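Uncharacterized protein (Staphylococcus aureus subsp. aureus, PDB 4H0A) is of unknown function but belongs to the CAP family of cysteine-rich secretory proteins and carries a CAP-associated N-terminal region. Local coordinates at residues A[42-47]-A[81-86]; A[118-123]-A[140-145]. All coordinates share one frame; numbering follows the deposited sequence.

How the contacts relate
Both contacts lie in the CAP-associated N-terminal region. Contact 1 is closed along the chain before contact 2 opens. Their centres are about 22 Å apart, and their nearest atoms stay about 13 Å apart, so they do not touch. Contact 1 is a buried aromatic cluster on one face of the seven-stranded antiparallel sheet. Contact 2 is a small apolar patch at the surface, where a loop meets the helix that leads into strand 145-150 of the same sheet. The Y81 side chain of contact 1 is about 4 Å from a bound 1,2-ethanediol, probably from the crystallisation liquor. In contact 2, OG1 of T144 is hydrogen-bonded to NE2 of H287, in the CAP family region.

Contact 1 (A[42-47]-A[81-86]); sequences GTWVGK and YIVSTK
W44 and Y81 form the aromatic half of this contact. The six-membered ring of W44 lies 5.0 Å from the Y81 ring, measured between centroids. The planes meet obliquely, at 56°. W44 reaches in with its outermost carbons. CH2 of W44 sits over one face of the phenol, near the rim, 3.6 Å from CE1 of Y81. Next to it, CZ3 of W44 is 3.8 Å from CD1 of Y81. The long axes of the two side chains run roughly perpendicular. Chi1 of Y81 (-50°) swings the ring toward the indole, and chi2 (-81°) turns its face to it. F56 of helix 50-56 meets both rings, and its plane is inclined to that of Y81 by only a small angle.

The aliphatic part is looser. CG2 of V83 comes to the indole edge, near the ring plane, at 4.5 Å from CZ3 of W44. Y81 and V83 both point toward the 42-47 segment, while I82 between them faces the other side of the strand. L52 touches both W44 and V83, and V93 also packs on W44.

Backbone bonds fix the segment that carries the indole. W44 to K47 make a type II beta turn, closed by K47 N to W44 O at 3.0 Å. G46 takes the positive phi usual at the third position of this turn. G46 and K47 also bond through their backbones to I90, so the turn is tied to strand 89-96, the neighbour of the Y81 strand.

The three touching residues are all buried. Together they form an apolar core between one face of an antiparallel sheet and the turn and helix 50-56 that cover it, within the CAP-associated N-terminal region.

Contact 2 (A[118-123]-A[140-145]); sequences TSINPE and EDLKTQ
OG1 of T144 has three hydrogen-bonding partners, E140 O, H287 NE2 and N291 OD1; where its single proton goes is not settled. The distance from T144 OG1 to E140 O is 2.7 Å. The backbone T144 N also bonds to E140 O, at 2.9 Å. Q145 N follows with a bond of 2.8 Å to D141 O. These bonds fix the end of helix 139-144, and H287 ties it to helix 282-290.

L142 meets the 118-123 loop. With CD1 of L142 anti to CA (chi2 163°), the other methyl, CD2, is the one that meets the loop. CD2 of L142 is 4.1 Å from CG2 of I120. I120 and L142 pass side by side, pointing opposite ways. The same CD2 of L142 is 4.3 Å from the backbone CA of P122. I120 also packs on T146 and I148, so it bridges the helix and strand 145-150.

Across the segments the contact is purely apolar and small, burying 97 Å² at the surface. The L142 side of the loop is therefore held by dispersion and by partial shielding from water, while S119 N bonds to N34 OD1. The helix end, in contrast, is oriented by polar bonds.

Contact 1 (A[42-47]-A[81-86])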
# COMPACT_ATOMS: atom_id res chain seq x y z
N GLY A 42 6.10 11.25 -10.97
CA GLY A 42 6.03 10.48 -12.20
C GLY A 42 7.28 10.60 -13.06
O GLY A 42 7.65 9.63 -13.75
N THR A 43 7.99 11.75 -12.99
CA THR A 43 9.24 11.95 -13.74
C THR A 43 10.42 11.21 -13.08
O THR A 43 11.47 11.12 -13.70
CB THR A 43 9.59 13.45 -13.87
OG1 THR A 43 9.90 13.99 -12.58
CG2 THR A 43 8.50 14.26 -14.57
N TRP A 44 10.28 10.71 -11.83
CA TRP A 44 11.36 9.99 -11.15
C TRP A 44 11.52 8.58 -11.71
O TRP A 44 12.61 8.05 -11.66
CB TRP A 44 11.14 9.90 -9.63
CG TRP A 44 10.91 11.21 -8.92
CD1 TRP A 44 11.02 12.47 -9.44
CD2 TRP A 44 10.58 11.37 -7.54
NE1 TRP A 44 10.73 13.40 -8.47
CE2 TRP A 44 10.50 12.76 -7.28
CE3 TRP A 44 10.35 10.47 -6.48
CZ2 TRP A 44 10.14 13.26 -6.03
CZ3 TRP A 44 10.04 10.98 -5.23
CH2 TRP A 44 9.92 12.35 -5.02
N VAL A 45 10.43 7.97 -12.23
CA VAL A 45 10.50 6.60 -12.74
C VAL A 45 11.46 6.56 -13.93
O VAL A 45 11.34 7.38 -14.85
CB VAL A 45 9.10 6.04 -13.09
CG1 VAL A 45 9.20 4.64 -13.71
CG2 VAL A 45 8.20 6.00 -11.84
N GLY A 46 12.44 5.66 -13.87
CA GLY A 46 13.47 5.52 -14.90
C GLY A 46 14.77 6.22 -14.56
O GLY A 46 15.77 5.96 -15.22
N LYS A 47 14.78 7.11 -13.55
CA LYS A 47 16.00 7.81 -13.14
C LYS A 47 16.77 7.01 -12.12
O LYS A 47 16.21 6.11 -11.48
CB LYS A 47 15.68 9.19 -12.56
CG LYS A 47 15.07 10.15 -13.56
CD LYS A 47 14.95 11.55 -12.97
CE LYS A 47 14.57 12.59 -13.99
NZ LYS A 47 14.22 13.88 -13.34
N TYR A 81 7.16 9.00 0.73
CA TYR A 81 7.48 8.28 -0.50
C TYR A 81 8.07 6.91 -0.23
O TYR A 81 9.00 6.80 0.58
CB TYR A 81 8.52 9.06 -1.32
CG TYR A 81 8.20 10.52 -1.55
CD1 TYR A 81 7.31 10.91 -2.56
CD2 TYR A 81 8.83 11.52 -0.82
CE1 TYR A 81 7.06 12.25 -2.81
CE2 TYR A 81 8.59 12.86 -1.08
CZ TYR A 81 7.70 13.23 -2.08
OH TYR A 81 7.46 14.55 -2.37
N ILE A 82 7.57 5.87 -0.91
CA ILE A 82 8.18 4.54 -0.94
C ILE A 82 8.67 4.41 -2.36
O ILE A 82 7.85 4.31 -3.28
CB ILE A 82 7.29 3.34 -0.51
CG1 ILE A 82 6.73 3.54 0.91
CG2 ILE A 82 8.13 2.02 -0.60
CD1 ILE A 82 5.60 2.54 1.28
N VAL A 83 9.99 4.46 -2.55
CA VAL A 83 10.62 4.42 -3.86
C VAL A 83 11.25 3.05 -4.07
O VAL A 83 12.15 2.70 -3.31
CB VAL A 83 11.68 5.55 -3.96
CG1 VAL A 83 12.37 5.54 -5.32
CG2 VAL A 83 11.05 6.92 -3.66
N SER A 84 10.81 2.29 -5.09
CA SER A 84 11.40 0.97 -5.39
C SER A 84 12.38 1.09 -6.52
O SER A 84 12.11 1.80 -7.49
CB SER A 84 10.32 -0.04 -5.76
OG SER A 84 9.24 0.00 -4.85
N THR A 85 13.49 0.36 -6.42
CA THR A 85 14.53 0.39 -7.44
C THR A 85 14.95 -1.03 -7.83
O THR A 85 14.76 -1.98 -7.08
CB THR A 85 15.77 1.16 -6.93
OG1 THR A 85 16.42 0.37 -5.95
CG2 THR A 85 15.43 2.54 -6.35
N LYS A 86 15.52 -1.14 -9.02
CA LYS A 86 16.10 -2.37 -9.54
C LYS A 86 17.35 -1.95 -10.27
O LYS A 86 17.24 -1.15 -11.19
CB LYS A 86 15.13 -3.14 -10.45
CG LYS A 86 15.68 -4.52 -10.87
CD LYS A 86 14.67 -5.62 -10.61
CE LYS A 86 15.12 -6.96 -11.11
NZ LYS A 86 14.08 -8.00 -10.90

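Contact 2 (A[118-123]-A[140-145])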
# COMPACT_ATOMS: atom_id res chain seq x y z
N THR A 118 -9.05 12.17 -19.27
CA THR A 118 -7.97 11.16 -19.23
C THR A 118 -8.42 9.84 -19.84
O THR A 118 -9.46 9.29 -19.46
CB THR A 118 -7.50 10.92 -17.78
OG1 THR A 118 -7.32 12.18 -17.13
CG2 THR A 118 -6.18 10.15 -17.70
N SER A 119 -7.60 9.28 -20.74
CA SER A 119 -7.86 7.99 -21.38
C SER A 119 -7.66 6.86 -20.38
O SER A 119 -6.57 6.74 -19.82
CB SER A 119 -6.92 7.80 -22.58
OG SER A 119 -7.04 6.52 -23.18
N ILE A 120 -8.72 6.08 -20.10
CA ILE A 120 -8.63 4.94 -19.18
C ILE A 120 -9.08 3.70 -19.95
O ILE A 120 -10.11 3.76 -20.62
CB ILE A 120 -9.43 5.17 -17.85
CG1 ILE A 120 -8.58 5.95 -16.82
CG2 ILE A 120 -9.89 3.83 -17.21
CD1 ILE A 120 -8.61 7.46 -16.91
N ASN A 121 -8.31 2.60 -19.85
CA ASN A 121 -8.63 1.35 -20.53
C ASN A 121 -9.13 0.34 -19.49
O ASN A 121 -8.44 0.09 -18.51
CB ASN A 121 -7.40 0.83 -21.27
CG ASN A 121 -6.80 1.84 -22.24
OD1 ASN A 121 -7.52 2.58 -22.92
ND2 ASN A 121 -5.48 1.88 -22.34
N PRO A 122 -10.34 -0.26 -19.65
CA PRO A 122 -10.80 -1.24 -18.65
C PRO A 122 -10.00 -2.54 -18.62
O PRO A 122 -9.90 -3.14 -17.56
CB PRO A 122 -12.26 -1.52 -19.06
CG PRO A 122 -12.60 -0.50 -20.04
CD PRO A 122 -11.35 -0.11 -20.72
N GLU A 123 -9.44 -3.00 -19.77
CA GLU A 123 -8.63 -4.22 -19.85
C GLU A 123 -7.20 -3.84 -20.27
O GLU A 123 -6.83 -4.02 -21.43
CB GLU A 123 -9.24 -5.23 -20.84
CG GLU A 123 -10.44 -5.98 -20.28
CD GLU A 123 -11.00 -7.04 -21.22
OE1 GLU A 123 -10.91 -6.85 -22.45
OE2 GLU A 123 -11.55 -8.04 -20.71
N GLU A 140 -14.98 -1.89 -8.51
CA GLU A 140 -14.28 -1.24 -7.40
C GLU A 140 -12.89 -0.74 -7.85
O GLU A 140 -12.50 0.36 -7.46
CB GLU A 140 -14.14 -2.24 -6.22
CG GLU A 140 -13.45 -1.69 -4.97
CD GLU A 140 -13.40 -2.67 -3.81
OE1 GLU A 140 -14.48 -3.13 -3.37
OE2 GLU A 140 -12.28 -2.96 -3.33
N ASP A 141 -12.16 -1.54 -8.67
CA ASP A 141 -10.81 -1.16 -9.14
C ASP A 141 -10.81 0.11 -10.00
O ASP A 141 -9.95 0.95 -9.81
CB ASP A 141 -10.15 -2.31 -9.95
CG ASP A 141 -9.87 -3.58 -9.18
OD1 ASP A 141 -9.54 -3.49 -7.97
OD2 ASP A 141 -9.91 -4.67 -9.79
N LEU A 142 -11.77 0.26 -10.92
CA LEU A 142 -11.81 1.44 -11.79
C LEU A 142 -12.11 2.73 -11.05
O LEU A 142 -11.64 3.80 -11.46
CB LEU A 142 -12.87 1.28 -12.89
CG LEU A 142 -12.53 0.26 -13.95
CD1 LEU A 142 -13.77 -0.12 -14.71
CD2 LEU A 142 -11.49 0.81 -14.90
N LYS A 143 -12.93 2.66 -10.01
CA LYS A 143 -13.34 3.85 -9.26
C LYS A 143 -12.33 4.21 -8.16
O LYS A 143 -12.17 5.39 -7.88
CB LYS A 143 -14.73 3.65 -8.62
CG LYS A 143 -15.88 4.33 -9.37
CD LYS A 143 -16.21 3.69 -10.70
CE LYS A 143 -17.45 4.30 -11.30
NZ LYS A 143 -17.74 3.78 -12.66
N THR A 144 -11.71 3.20 -7.50
CA THR A 144 -10.86 3.46 -6.33
C THR A 144 -9.41 2.97 -6.43
O THR A 144 -8.66 3.18 -5.47
CB THR A 144 -11.54 2.83 -5.11
OG1 THR A 144 -11.45 1.40 -5.20
CG2 THR A 144 -13.01 3.30 -4.96
N GLN A 145 -9.00 2.37 -7.55
CA GLN A 145 -7.62 1.89 -7.76
C GLN A 145 -7.27 2.04 -9.23
O GLN A 145 -6.63 1.15 -9.80
CB GLN A 145 -7.54 0.42 -7.32
CG GLN A 145 -6.17 -0.02 -6.87
CD GLN A 145 -6.13 -1.49 -6.54
OE1 GLN A 145 -7.08 -2.25 -6.73
NE2 GLN A 145 -5.00 -1.95 -6.05